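Local coordinates for protein neural-cadherin (Drosophila melanogaster, PDB 3UBF) that mediates calcium-dependent, mainly homophilic adhesion between cells, here represented by three consecutive cadherin domains of its extracellular region, at residues S22-E27 with G50-K55; N41-V46 with K56-E61; E66-F71 with I93-D98; V127-A132 with S160-T165. One frame throughout, in Å; residues are numbered along the deposited sequence.

Interaction 1. Residues S22-E27 with G50-K55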
loop_
_atom_site.group_PDB
_atom_site.type_symbol
_atom_site.label_atom_id
_atom_site.label_comp_id
_atom_site.label_asym_id
_atom_site.label_seq_id
_atom_site.Cartn_x
_atom_site.Cartn_y
_atom_site.Cartn_z
ATOM N N SER A 22 29.088 -15.765 -8.214
ATOM C CA SER A 22 30.230 -15.057 -7.653
ATOM C C SER A 22 29.815 -13.631 -7.387
ATOM O O SER A 22 29.550 -12.877 -8.322
ATOM C CB SER A 22 31.411 -15.084 -8.615
ATOM O OG SER A 22 32.144 -16.275 -8.458
ATOM N N VAL A 23 29.751 -13.262 -6.111
ATOM C CA VAL A 23 29.287 -11.933 -5.749
ATOM C C VAL A 23 30.430 -10.924 -5.834
ATOM O O VAL A 23 30.310 -9.862 -6.450
ATOM C CB VAL A 23 28.620 -11.909 -4.359
ATOM C CG1 VAL A 23 27.912 -10.572 -4.146
ATOM C CG2 VAL A 23 27.599 -13.048 -4.244
ATOM N N PHE A 24 31.549 -11.261 -5.222
ATOM C CA PHE A 24 32.685 -10.379 -5.291
ATOM C C PHE A 24 33.965 -11.166 -5.087
ATOM O O PHE A 24 33.954 -12.298 -4.577
ATOM C CB PHE A 24 32.561 -9.206 -4.293
ATOM C CG PHE A 24 32.620 -9.618 -2.848
ATOM C CD1 PHE A 24 33.800 -9.468 -2.118
ATOM C CD2 PHE A 24 31.498 -10.158 -2.211
ATOM C CE1 PHE A 24 33.860 -9.850 -0.764
ATOM C CE2 PHE A 24 31.548 -10.549 -0.876
ATOM C CZ PHE A 24 32.728 -10.389 -0.146
ATOM N N GLN A 25 35.047 -10.535 -5.524
ATOM C CA GLN A 25 36.390 -11.054 -5.444
ATOM C C GLN A 25 37.083 -10.446 -4.216
ATOM O O GLN A 25 37.202 -9.223 -4.105
ATOM C CB GLN A 25 37.123 -10.670 -6.736
ATOM C CG GLN A 25 38.581 -11.082 -6.820
ATOM C CD GLN A 25 38.735 -12.567 -6.827
ATOM O OE1 GLN A 25 38.417 -13.222 -7.822
ATOM N NE2 GLN A 25 39.205 -13.124 -5.708
ATOM N N LEU A 26 37.514 -11.296 -3.292
ATOM C CA LEU A 26 38.394 -10.873 -2.215
ATOM C C LEU A 26 39.777 -10.553 -2.791
ATOM O O LEU A 26 40.297 -11.299 -3.633
ATOM C CB LEU A 26 38.515 -11.961 -1.165
ATOM C CG LEU A 26 37.348 -12.071 -0.190
ATOM C CD1 LEU A 26 37.405 -13.394 0.553
ATOM C CD2 LEU A 26 37.361 -10.892 0.781
ATOM N N GLU A 27 40.359 -9.440 -2.347
ATOM C CA GLU A 27 41.639 -8.990 -2.878
ATOM C C GLU A 27 42.783 -9.728 -2.214
ATOM O O GLU A 27 42.684 -10.160 -1.058
ATOM C CB GLU A 27 41.834 -7.491 -2.684
ATOM C CG GLU A 27 40.619 -6.632 -2.985
ATOM C CD GLU A 27 39.808 -6.352 -1.743
ATOM O OE1 GLU A 27 39.496 -7.314 -1.006
ATOM O OE2 GLU A 27 39.487 -5.166 -1.504
ATOM N N GLY A 50 39.655 -16.638 -3.850
ATOM C CA GLY A 50 39.062 -15.514 -3.134
ATOM C C GLY A 50 37.707 -15.027 -3.614
ATOM O O GLY A 50 37.141 -14.100 -3.027
ATOM N N ALA A 51 37.171 -15.642 -4.671
ATOM C CA ALA A 51 35.811 -15.330 -5.095
ATOM C C ALA A 51 34.825 -15.788 -4.022
ATOM O O ALA A 51 34.866 -16.945 -3.599
ATOM C CB ALA A 51 35.496 -15.974 -6.433
ATOM N N VAL A 52 33.967 -14.871 -3.564
ATOM C CA VAL A 52 32.907 -15.205 -2.598
ATOM C C VAL A 52 31.601 -15.582 -3.315
ATOM O O VAL A 52 31.030 -14.783 -4.054
ATOM C CB VAL A 52 32.673 -14.067 -1.586
ATOM C CG1 VAL A 52 31.510 -14.399 -0.672
ATOM C CG2 VAL A 52 33.928 -13.826 -0.745
ATOM N N ARG A 53 31.132 -16.804 -3.099
ATOM C CA ARG A 53 29.979 -17.311 -3.844
ATOM C C ARG A 53 28.780 -17.596 -2.967
ATOM O O ARG A 53 28.924 -18.003 -1.812
ATOM C CB ARG A 53 30.354 -18.565 -4.642
ATOM C CG ARG A 53 31.356 -18.278 -5.757
ATOM C CD ARG A 53 31.859 -19.526 -6.409
ATOM N NE ARG A 53 30.799 -20.182 -7.159
ATOM C CZ ARG A 53 30.933 -21.337 -7.804
ATOM N NH1 ARG A 53 32.101 -21.983 -7.799
ATOM N NH2 ARG A 53 29.893 -21.840 -8.463
ATOM N N VAL A 54 27.598 -17.384 -3.536
ATOM C CA VAL A 54 26.333 -17.683 -2.869
ATOM C C VAL A 54 26.219 -19.189 -2.652
ATOM O O VAL A 54 26.293 -19.972 -3.608
ATOM C CB VAL A 54 25.114 -17.187 -3.701
ATOM C CG1 VAL A 54 23.820 -17.390 -2.942
ATOM C CG2 VAL A 54 25.268 -15.723 -4.086
ATOM N N LYS A 55 26.045 -19.581 -1.392
ATOM C CA LYS A 55 25.798 -20.970 -1.032
ATOM C C LYS A 55 24.294 -21.194 -1.019
ATOM O O LYS A 55 23.733 -21.749 -1.964
ATOM C CB LYS A 55 26.393 -21.287 0.340
ATOM C CG LYS A 55 26.561 -22.773 0.616
ATOM C CD LYS A 55 26.741 -23.042 2.102
ATOM C CE LYS A 55 28.139 -23.554 2.404
ATOM N NZ LYS A 55 28.251 -24.075 3.795
#
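V23 and F24 both stand opposite V52, a classic beta bulge in the antiparallel pairing of S22-E27 with G50-K55. V23 N gives to V52 O (2.9 Å) and V52 N to F24 O (2.8 Å), both nearly straight out from the carbonyl; V23 psi is -50°. A third backbone bond, L26 N to G50 O, reaches its acceptor from above the carbonyl plane, where strand 22-25 has already ended. Among the apolar contacts, V52 lies under the F24 ring, its CB 4.1 Å from the ring centroid. The ring sits there because F24 CG is tucked between the backbone N and carbonyl carbon (chi1 67°). V52 CG2 meets both F24 CZ and L26 CD1, each at 3.7 Å. Separately, at the bulge, V23 CG2 touches V54 CG2. On the face of S22, Q25, A51 and R53, S22 OG lies against the aliphatic CG of R53 (3.5 Å). Q25 bends at chi2 (65°) and lays NE2 against the G50-A51 peptide, 3.2 Å from G50 C, without bonding A51 N, also a donor; NE2 gives instead to L26 O and N49 O. Strand 22-25 edges its sheet, 51-54 is central with 44-46 beyond; F24 and L26 reach strands 3-12 and 88-97 of the facing sheet.

Interaction 2. Residues N41-V46 with K56-E61. With CA (calcium ion), chain T; ZN (zinc ion), chain H; ZN (zinc ion), chain B.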
loop_
_atom_site.group_PDB
_atom_site.type_symbol
_atom_site.label_atom_id
_atom_site.label_comp_id
_atom_site.label_asym_id
_atom_site.label_seq_id
_atom_site.Cartn_x
_atom_site.Cartn_y
_atom_site.Cartn_z
ATOM N N ASN A 41 29.756 -21.149 6.416
ATOM C CA ASN A 41 28.719 -20.148 6.522
ATOM C C ASN A 41 27.551 -20.592 5.653
ATOM O O ASN A 41 27.765 -21.132 4.573
ATOM C CB ASN A 41 29.285 -18.796 6.070
ATOM C CG ASN A 41 28.273 -17.696 6.107
ATOM O OD1 ASN A 41 27.403 -17.611 5.242
ATOM N ND2 ASN A 41 28.380 -16.830 7.103
ATOM N N PRO A 42 26.311 -20.383 6.125
ATOM C CA PRO A 42 25.195 -20.920 5.356
ATOM C C PRO A 42 24.998 -20.172 4.040
ATOM O O PRO A 42 24.468 -20.724 3.076
ATOM C CB PRO A 42 23.986 -20.720 6.285
ATOM C CG PRO A 42 24.554 -20.422 7.633
ATOM C CD PRO A 42 25.853 -19.731 7.364
ATOM N N TRP A 43 25.474 -18.939 3.998
ATOM C CA TRP A 43 25.143 -18.041 2.906
ATOM C C TRP A 43 26.223 -17.930 1.840
ATOM O O TRP A 43 25.926 -17.565 0.703
ATOM C CB TRP A 43 24.775 -16.659 3.465
ATOM C CG TRP A 43 23.712 -16.740 4.530
ATOM C CD1 TRP A 43 23.880 -16.563 5.871
ATOM C CD2 TRP A 43 22.329 -17.069 4.335
ATOM N NE1 TRP A 43 22.684 -16.746 6.525
ATOM C CE2 TRP A 43 21.716 -17.055 5.607
ATOM C CE3 TRP A 43 21.547 -17.362 3.207
ATOM C CZ2 TRP A 43 20.357 -17.320 5.785
ATOM C CZ3 TRP A 43 20.190 -17.625 3.384
ATOM C CH2 TRP A 43 19.612 -17.602 4.664
ATOM N N VAL A 44 27.462 -18.241 2.197
ATOM C CA VAL A 44 28.572 -18.045 1.275
ATOM C C VAL A 44 29.593 -19.159 1.373
ATOM O O VAL A 44 29.859 -19.661 2.463
ATOM C CB VAL A 44 29.311 -16.674 1.492
ATOM C CG1 VAL A 44 28.446 -15.485 1.067
ATOM C CG2 VAL A 44 29.784 -16.516 2.930
ATOM N N THR A 45 30.136 -19.559 0.222
ATOM C CA THR A 45 31.377 -20.332 0.167
ATOM C C THR A 45 32.446 -19.385 -0.336
ATOM O O THR A 45 32.138 -18.375 -0.977
ATOM C CB THR A 45 31.313 -21.535 -0.805
ATOM O OG1 THR A 45 30.969 -21.080 -2.118
ATOM C CG2 THR A 45 30.298 -22.559 -0.348
ATOM N N VAL A 46 33.702 -19.702 -0.040
ATOM C CA VAL A 46 34.828 -18.916 -0.539
ATOM C C VAL A 46 35.690 -19.815 -1.389
ATOM O O VAL A 46 36.124 -20.865 -0.929
ATOM C CB VAL A 46 35.650 -18.307 0.605
ATOM C CG1 VAL A 46 36.970 -17.785 0.087
ATOM C CG2 VAL A 46 34.873 -17.185 1.265
ATOM N N LYS A 56 23.637 -20.745 0.046
ATOM C CA LYS A 56 22.171 -20.727 0.076
ATOM C C LYS A 56 21.725 -19.346 -0.426
ATOM O O LYS A 56 22.311 -18.326 -0.056
ATOM C CB LYS A 56 21.622 -21.019 1.482
ATOM C CG LYS A 56 20.097 -20.984 1.622
ATOM C CD LYS A 56 19.596 -21.752 2.861
ATOM C CE LYS A 56 20.130 -21.157 4.173
ATOM N NZ LYS A 56 19.565 -21.822 5.385
ATOM N N LYS A 57 20.721 -19.342 -1.300
ATOM C CA LYS A 57 20.031 -18.135 -1.770
ATOM C C LYS A 57 19.768 -17.164 -0.608
ATOM O O LYS A 57 19.077 -17.504 0.359
ATOM C CB LYS A 57 18.725 -18.539 -2.483
ATOM C CG LYS A 57 17.686 -17.440 -2.697
ATOM C CD LYS A 57 16.685 -17.829 -3.792
ATOM C CE LYS A 57 15.653 -16.727 -4.049
ATOM N NZ LYS A 57 14.987 -16.894 -5.386
ATOM N N TRP A 58 20.340 -15.970 -0.702
ATOM C CA TRP A 58 20.253 -14.984 0.372
ATOM C C TRP A 58 18.822 -14.634 0.759
ATOM O O TRP A 58 17.970 -14.388 -0.100
ATOM C CB TRP A 58 21.023 -13.725 -0.008
ATOM C CG TRP A 58 22.489 -13.975 -0.059
ATOM C CD1 TRP A 58 23.128 -15.162 0.161
ATOM C CD2 TRP A 58 23.509 -13.021 -0.372
ATOM N NE1 TRP A 58 24.479 -15.001 0.015
ATOM C CE2 TRP A 58 24.742 -13.700 -0.321
ATOM C CE3 TRP A 58 23.500 -11.657 -0.690
ATOM C CZ2 TRP A 58 25.957 -13.062 -0.575
ATOM C CZ3 TRP A 58 24.709 -11.027 -0.944
ATOM C CH2 TRP A 58 25.923 -11.729 -0.883
ATOM N N ASP A 59 18.572 -14.630 2.063
ATOM C CA ASP A 59 17.271 -14.292 2.605
ATOM C C ASP A 59 17.494 -13.411 3.831
ATOM O O ASP A 59 17.867 -13.876 4.905
ATOM C CB ASP A 59 16.509 -15.562 2.937
ATOM C CG ASP A 59 15.094 -15.303 3.382
ATOM O OD1 ASP A 59 14.678 -14.122 3.479
ATOM O OD2 ASP A 59 14.386 -16.301 3.636
ATOM N N TYR A 60 17.297 -12.115 3.620
ATOM C CA TYR A 60 17.530 -11.069 4.613
ATOM C C TYR A 60 16.833 -11.344 5.946
ATOM O O TYR A 60 17.414 -11.137 7.013
ATOM C CB TYR A 60 17.057 -9.744 4.020
ATOM C CG TYR A 60 17.135 -8.558 4.942
ATOM C CD1 TYR A 60 18.268 -7.751 4.974
ATOM C CD2 TYR A 60 16.050 -8.211 5.752
ATOM C CE1 TYR A 60 18.331 -6.647 5.793
ATOM C CE2 TYR A 60 16.106 -7.113 6.579
ATOM C CZ TYR A 60 17.252 -6.330 6.595
ATOM O OH TYR A 60 17.315 -5.240 7.432
ATOM N N GLU A 61 15.585 -11.799 5.867
ATOM C CA GLU A 61 14.773 -12.106 7.041
ATOM C C GLU A 61 15.393 -13.226 7.865
ATOM O O GLU A 61 15.226 -13.264 9.084
ATOM C CB GLU A 61 13.345 -12.491 6.628
ATOM C CG GLU A 61 12.474 -11.327 6.149
ATOM C CD GLU A 61 12.859 -10.781 4.775
ATOM O OE1 GLU A 61 13.795 -11.292 4.121
ATOM O OE2 GLU A 61 12.215 -9.823 4.332
HETATM CA CA CA T . 13.406 -11.909 1.975
HETATM ZN ZN ZN H . 12.316 -15.798 3.508
HETATM ZN ZN ZN B . 12.497 -8.863 2.708
HETATM O O HOH W 1 12.701 -9.581 1.328
HETATM O O HOH W 2 11.751 -16.075 1.491
HETATM O O HOH W 3 12.240 -15.698 5.295
HETATM O O HOH W 4 13.599 -13.210 0.114
#
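W43 and K56 meet because W43 turns its CG away from its carbonyl carbon (chi1 -52°), while K56 runs out extended and kinks once, at chi3 (62°). The kink lays K56 CE over the face of the six-membered ring of W43, 3.9 Å from its centroid, as a CH-pi contact; the ammonium NZ is off-centre in a longer cation-pi pair. At the rim of the same indole, K57 O lies in the ring plane, 3.2 Å from W43 CZ3. W58 points its own indole back: NE1 donates to W43 O (3.0 Å), which lies in the W58 ring plane although the donor stands above the carbonyl plane. V44 CG1 packs on the edge of W58 at CZ2 (3.8 Å). Beside these, K56 N bonds to P42 O, and N41 OD1 takes the N-H of W43 in an Asx turn. Past the tryptophans, D59 OD2 binds one zinc ion (2.1 Å), and E61 bridges, OE1 to calcium at 2.3 Å and OE2 to a second zinc. E13, D98, D136 and D138, with waters, supply further ligands. D59-E61 thus belongs to the interdomain cadherin site that usually holds three calcium ions; the zinc ions probably occupy calcium positions.

Interaction 3. Residues E66-F71 with I93-D98. With ZN (zinc ion), chain B.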
loop_
_atom_site.group_PDB
_atom_site.type_symbol
_atom_site.label_atom_id
_atom_site.label_comp_id
_atom_site.label_asym_id
_atom_site.label_seq_id
_atom_site.Cartn_x
_atom_site.Cartn_y
_atom_site.Cartn_z
ATOM N N GLU A 66 21.796 -8.423 12.934
ATOM C CA GLU A 66 22.900 -7.652 12.396
ATOM C C GLU A 66 22.683 -7.388 10.904
ATOM O O GLU A 66 23.078 -6.336 10.384
ATOM C CB GLU A 66 24.201 -8.426 12.629
ATOM C CG GLU A 66 25.467 -7.570 12.630
ATOM C CD GLU A 66 25.530 -6.603 13.804
ATOM O OE1 GLU A 66 24.813 -6.827 14.806
ATOM O OE2 GLU A 66 26.301 -5.620 13.723
ATOM N N LYS A 67 22.048 -8.353 10.231
ATOM C CA LYS A 67 21.736 -8.282 8.791
ATOM C C LYS A 67 22.995 -8.301 7.937
ATOM O O LYS A 67 23.135 -7.578 6.944
ATOM C CB LYS A 67 20.820 -7.096 8.470
ATOM C CG LYS A 67 19.489 -7.164 9.217
ATOM C CD LYS A 67 18.764 -8.474 8.943
ATOM C CE LYS A 67 17.561 -8.671 9.833
ATOM N NZ LYS A 67 17.012 -10.023 9.585
ATOM N N THR A 68 23.914 -9.161 8.339
ATOM C CA THR A 68 25.197 -9.256 7.683
ATOM C C THR A 68 25.522 -10.716 7.432
ATOM O O THR A 68 25.130 -11.594 8.204
ATOM C CB THR A 68 26.320 -8.626 8.539
ATOM O OG1 THR A 68 26.366 -9.270 9.817
ATOM C CG2 THR A 68 26.081 -7.134 8.740
ATOM N N ILE A 69 26.208 -10.975 6.329
ATOM C CA ILE A 69 26.865 -12.243 6.160
ATOM C C ILE A 69 28.262 -11.970 6.676
ATOM O O ILE A 69 29.040 -11.227 6.065
ATOM C CB ILE A 69 26.800 -12.743 4.721
ATOM C CG1 ILE A 69 25.342 -13.093 4.387
ATOM C CG2 ILE A 69 27.655 -13.985 4.560
ATOM C CD1 ILE A 69 24.998 -13.074 2.940
ATOM N N ASP A 70 28.537 -12.527 7.853
ATOM C CA ASP A 70 29.733 -12.203 8.615
ATOM C C ASP A 70 30.575 -13.463 8.756
ATOM O O ASP A 70 30.159 -14.438 9.377
ATOM C CB ASP A 70 29.351 -11.623 9.992
ATOM C CG ASP A 70 30.484 -10.814 10.641
ATOM O OD1 ASP A 70 31.629 -10.855 10.132
ATOM O OD2 ASP A 70 30.230 -10.137 11.673
ATOM N N PHE A 71 31.763 -13.439 8.166
ATOM C CA PHE A 71 32.626 -14.613 8.160
ATOM C C PHE A 71 34.086 -14.211 8.092
ATOM O O PHE A 71 34.412 -13.065 7.798
ATOM C CB PHE A 71 32.276 -15.545 6.989
ATOM C CG PHE A 71 32.423 -14.907 5.641
ATOM C CD1 PHE A 71 31.456 -14.035 5.160
ATOM C CD2 PHE A 71 33.539 -15.170 4.853
ATOM C CE1 PHE A 71 31.597 -13.438 3.898
ATOM C CE2 PHE A 71 33.688 -14.577 3.590
ATOM C CZ PHE A 71 32.710 -13.713 3.111
ATOM N N ILE A 93 32.460 -8.726 6.213
ATOM C CA ILE A 93 31.112 -8.335 6.620
ATOM C C ILE A 93 30.377 -7.820 5.402
ATOM O O ILE A 93 30.634 -6.709 4.940
ATOM C CB ILE A 93 31.110 -7.231 7.723
ATOM C CG1 ILE A 93 32.089 -7.564 8.860
ATOM C CG2 ILE A 93 29.705 -7.036 8.283
ATOM C CD1 ILE A 93 32.122 -6.518 9.990
ATOM N N ILE A 94 29.480 -8.641 4.866
ATOM C CA ILE A 94 28.625 -8.223 3.772
ATOM C C ILE A 94 27.356 -7.679 4.396
ATOM O O ILE A 94 26.551 -8.441 4.922
ATOM C CB ILE A 94 28.249 -9.399 2.848
ATOM C CG1 ILE A 94 29.494 -10.045 2.230
ATOM C CG2 ILE A 94 27.269 -8.941 1.755
ATOM C CD1 ILE A 94 29.239 -11.452 1.685
ATOM N N LEU A 95 27.180 -6.365 4.362
ATOM C CA LEU A 95 25.909 -5.781 4.763
ATOM C C LEU A 95 24.882 -6.073 3.675
ATOM O O LEU A 95 25.084 -5.672 2.533
ATOM C CB LEU A 95 26.044 -4.276 4.977
ATOM C CG LEU A 95 24.765 -3.602 5.494
ATOM C CD1 LEU A 95 24.409 -4.068 6.913
ATOM C CD2 LEU A 95 24.861 -2.075 5.414
ATOM N N VAL A 96 23.803 -6.782 4.025
ATOM C CA VAL A 96 22.744 -7.160 3.076
ATOM C C VAL A 96 21.561 -6.203 3.186
ATOM O O VAL A 96 21.022 -5.962 4.269
ATOM C CB VAL A 96 22.259 -8.617 3.295
ATOM C CG1 VAL A 96 21.112 -8.993 2.331
ATOM C CG2 VAL A 96 23.420 -9.598 3.157
ATOM N N LYS A 97 21.175 -5.647 2.048
ATOM C CA LYS A 97 20.058 -4.724 1.974
ATOM C C LYS A 97 18.822 -5.431 1.432
ATOM O O LYS A 97 18.859 -6.048 0.365
ATOM C CB LYS A 97 20.425 -3.507 1.118
ATOM C CG LYS A 97 20.572 -2.179 1.884
ATOM C CD LYS A 97 21.433 -2.274 3.156
ATOM C CE LYS A 97 21.517 -0.920 3.895
ATOM N NZ LYS A 97 20.181 -0.298 4.240
ATOM N N ASP A 98 17.738 -5.363 2.196
ATOM C CA ASP A 98 16.451 -5.877 1.764
ATOM C C ASP A 98 15.756 -4.762 0.986
ATOM O O ASP A 98 15.152 -3.862 1.584
ATOM C CB ASP A 98 15.633 -6.276 2.992
ATOM C CG ASP A 98 14.455 -7.147 2.654
ATOM O OD1 ASP A 98 14.269 -7.473 1.463
ATOM O OD2 ASP A 98 13.702 -7.509 3.587
HETATM ZN ZN ZN B . 12.497 -8.863 2.708
HETATM O O HOH W 1 12.701 -9.581 1.328
#
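I69 and I94 stand side by side on the inner face of the hairpin formed by strands 68-76 and 88-97. Followed outward, I94 CB lies 4.1 Å from I69 CB, the facing branch point of this hydrogen-bonded pair. CG1, turned away from its carbonyl carbon (chi1 -60°), passes I69 O loosely. The terminal CD1 then reaches the edge of the F71 ring, in its plane and 3.8 Å from F71 CE1, while still near I69 CB. I69 leans the other way along the strand, its CD1 meeting V96 CG2 at 3.8 Å. The opposite face carries T68, D70, I93 and L95: T68 CG2 touches both I93 CG2 and L95 CD1, and the aliphatic CG1 of I93 runs beside D70 OD1, while D70 OD2 is salt-bridged to R91. The backbones are joined by I69 N to I94 O (2.9 Å), I94 N to I69 O (2.9 Å) and V96 N to K67 O (3.1 Å). Beyond V96, D98 carries both carboxylate oxygens to a zinc ion, OD2 at 2.0 Å and OD1 at 2.6 Å, alongside E61 and D136. The chemistry thus divides along the strand: apolar branches and paired amides hold the hairpin inside the domain, and an acid placed just past its end carries the same strand into the interdomain metal site.

Interaction 4. Residues V127-A132 with S160-T165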
loop_
_atom_site.group_PDB
_atom_site.type_symbol
_atom_site.label_atom_id
_atom_site.label_comp_id
_atom_site.label_asym_id
_atom_site.label_seq_id
_atom_site.Cartn_x
_atom_site.Cartn_y
_atom_site.Cartn_z
ATOM N N VAL A 127 -17.511 -5.950 11.393
ATOM C CA VAL A 127 -18.072 -4.738 10.810
ATOM C C VAL A 127 -17.186 -4.216 9.689
ATOM O O VAL A 127 -17.631 -3.439 8.843
ATOM C CB VAL A 127 -18.251 -3.634 11.868
ATOM C CG1 VAL A 127 -19.210 -4.092 12.956
ATOM C CG2 VAL A 127 -16.906 -3.246 12.463
ATOM N N PHE A 128 -15.930 -4.646 9.688
ATOM C CA PHE A 128 -14.978 -4.217 8.652
ATOM C C PHE A 128 -13.709 -5.028 8.773
ATOM O O PHE A 128 -13.339 -5.470 9.861
ATOM C CB PHE A 128 -14.711 -2.776 9.092
ATOM C CG PHE A 128 -13.932 -1.971 8.091
ATOM C CD1 PHE A 128 -14.576 -1.365 7.011
ATOM C CD2 PHE A 128 -12.569 -1.789 8.246
ATOM C CE1 PHE A 128 -13.868 -0.608 6.088
ATOM C CE2 PHE A 128 -11.856 -1.025 7.340
ATOM C CZ PHE A 128 -12.506 -0.439 6.251
ATOM N N THR A 129 -13.030 -5.195 7.642
ATOM C CA THR A 129 -11.807 -5.970 7.571
ATOM C C THR A 129 -10.686 -5.048 7.119
ATOM O O THR A 129 -10.632 -4.641 5.948
ATOM C CB THR A 129 -11.958 -7.131 6.570
ATOM O OG1 THR A 129 -13.090 -7.925 6.939
ATOM C CG2 THR A 129 -10.722 -8.014 6.550
ATOM N N LEU A 130 -9.803 -4.709 8.052
ATOM C CA LEU A 130 -8.589 -3.984 7.713
ATOM C C LEU A 130 -7.740 -4.836 6.791
ATOM O O LEU A 130 -7.565 -6.032 7.044
ATOM C CB LEU A 130 -7.791 -3.654 8.972
ATOM C CG LEU A 130 -8.527 -2.868 10.053
ATOM C CD1 LEU A 130 -7.659 -2.848 11.290
ATOM C CD2 LEU A 130 -8.880 -1.440 9.569
ATOM N N GLN A 131 -7.247 -4.231 5.709
ATOM C CA GLN A 131 -6.345 -4.924 4.788
ATOM C C GLN A 131 -5.206 -4.006 4.446
ATOM O O GLN A 131 -5.401 -2.989 3.784
ATOM C CB GLN A 131 -7.056 -5.352 3.506
ATOM C CG GLN A 131 -8.154 -6.389 3.712
ATOM C CD GLN A 131 -9.227 -6.330 2.627
ATOM O OE1 GLN A 131 -8.932 -6.511 1.435
ATOM N NE2 GLN A 131 -10.478 -6.059 3.033
ATOM N N ALA A 132 -4.018 -4.353 4.931
ATOM C CA ALA A 132 -2.798 -3.681 4.531
ATOM C C ALA A 132 -1.971 -4.615 3.650
ATOM O O ALA A 132 -2.118 -5.837 3.701
ATOM C CB ALA A 132 -2.014 -3.271 5.750
ATOM N N SER A 160 -6.311 -11.383 11.036
ATOM C CA SER A 160 -7.179 -11.220 9.875
ATOM C C SER A 160 -7.475 -9.771 9.543
ATOM O O SER A 160 -7.832 -9.449 8.403
ATOM C CB SER A 160 -8.485 -11.960 10.096
ATOM O OG SER A 160 -9.150 -11.479 11.249
ATOM N N GLY A 161 -7.340 -8.904 10.539
ATOM C CA GLY A 161 -7.699 -7.488 10.391
ATOM C C GLY A 161 -9.190 -7.229 10.603
ATOM O O GLY A 161 -9.636 -6.077 10.543
ATOM N N VAL A 162 -9.959 -8.288 10.872
ATOM C CA VAL A 162 -11.399 -8.162 11.043
ATOM C C VAL A 162 -11.697 -7.360 12.312
ATOM O O VAL A 162 -11.117 -7.617 13.381
ATOM C CB VAL A 162 -12.096 -9.549 11.058
ATOM C CG1 VAL A 162 -13.570 -9.404 11.266
ATOM C CG2 VAL A 162 -11.833 -10.299 9.738
ATOM N N VAL A 163 -12.573 -6.365 12.179
ATOM C CA VAL A 163 -13.011 -5.557 13.303
ATOM C C VAL A 163 -14.360 -6.097 13.726
ATOM O O VAL A 163 -15.282 -6.192 12.903
ATOM C CB VAL A 163 -13.129 -4.062 12.917
ATOM C CG1 VAL A 163 -13.558 -3.232 14.117
ATOM C CG2 VAL A 163 -11.793 -3.542 12.361
ATOM N N ARG A 164 -14.464 -6.459 15.005
ATOM C CA ARG A 164 -15.638 -7.139 15.540
ATOM C C ARG A 164 -16.227 -6.422 16.760
ATOM O O ARG A 164 -15.479 -5.930 17.612
ATOM C CB ARG A 164 -15.280 -8.568 15.934
ATOM C CG ARG A 164 -15.036 -9.497 14.771
ATOM C CD ARG A 164 -14.751 -10.887 15.279
ATOM N NE ARG A 164 -14.590 -11.866 14.208
ATOM C CZ ARG A 164 -13.415 -12.321 13.764
ATOM N NH1 ARG A 164 -12.265 -11.882 14.279
ATOM N NH2 ARG A 164 -13.391 -13.214 12.791
ATOM N N THR A 165 -17.559 -6.376 16.842
ATOM C CA THR A 165 -18.234 -5.757 17.954
ATOM C C THR A 165 -17.968 -6.542 19.222
ATOM O O THR A 165 -17.839 -7.772 19.183
ATOM C CB THR A 165 -19.766 -5.720 17.743
ATOM O OG1 THR A 165 -20.283 -7.048 17.620
ATOM C CG2 THR A 165 -20.125 -4.950 16.505
HETATM O O HOH W 5 -6.789 -8.137 5.905
#
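V127 and F128 stand together opposite V163 in a classic beta bulge of the antiparallel segments V127-A132 and S160-T165: V127 N gives to V163 O (2.7 Å) and V163 N to F128 O (2.6 Å), in line with the break in strand 126-133. V163 is the side chain most involved. Its CG1, opposite the backbone N across the CA-CB bond (chi1 -179°), meets V127 CG2 at 3.7 Å, and its CG2 reaches back to L130 CG. V127 puts its second methyl, CG1, against T165 CG2 (3.8 Å). On the other face T129 OG1 lies 3.9 Å from V162 CG2. G161 has a positive phi (83°), turning its carbonyl so that O meets L130 N, which comes from above the carbonyl plane, and lies 3.4 Å from L130 CB. Where the strands part, a water donates to L130 O (2.5 Å) and S160 O (3.0 Å). Methyl groups thus meet on the side facing F154 and L179, whereas the parting end is held by the L130 N to G161 O bond and by one water bridging two carbonyls.

In the fold
From the N terminus, interaction 1 opens first and closes a loop of 22 residues by bringing 50-55 beside strand 22-25. Interaction 2 opens inside that loop and closes after it, so the two cross; strand 44-46 flanks 51-54, with R53 N near T45 O and K55 N near W43 O. Interaction 3 follows in series, closing a 21-residue connection between strands 68-76 and 88-97 of the facing sheet and packing I94 on F24 and F71 on V52 across the sandwich. K67 NZ bonds to Y60 O, and E61 and D98 share a zinc ion, linking interactions 2 and 3. Interaction 4 closes a 27-residue connection, pairing strands 126-133 and 162-165 in the next cadherin domain, its centre about 37 Å from that of interaction 3.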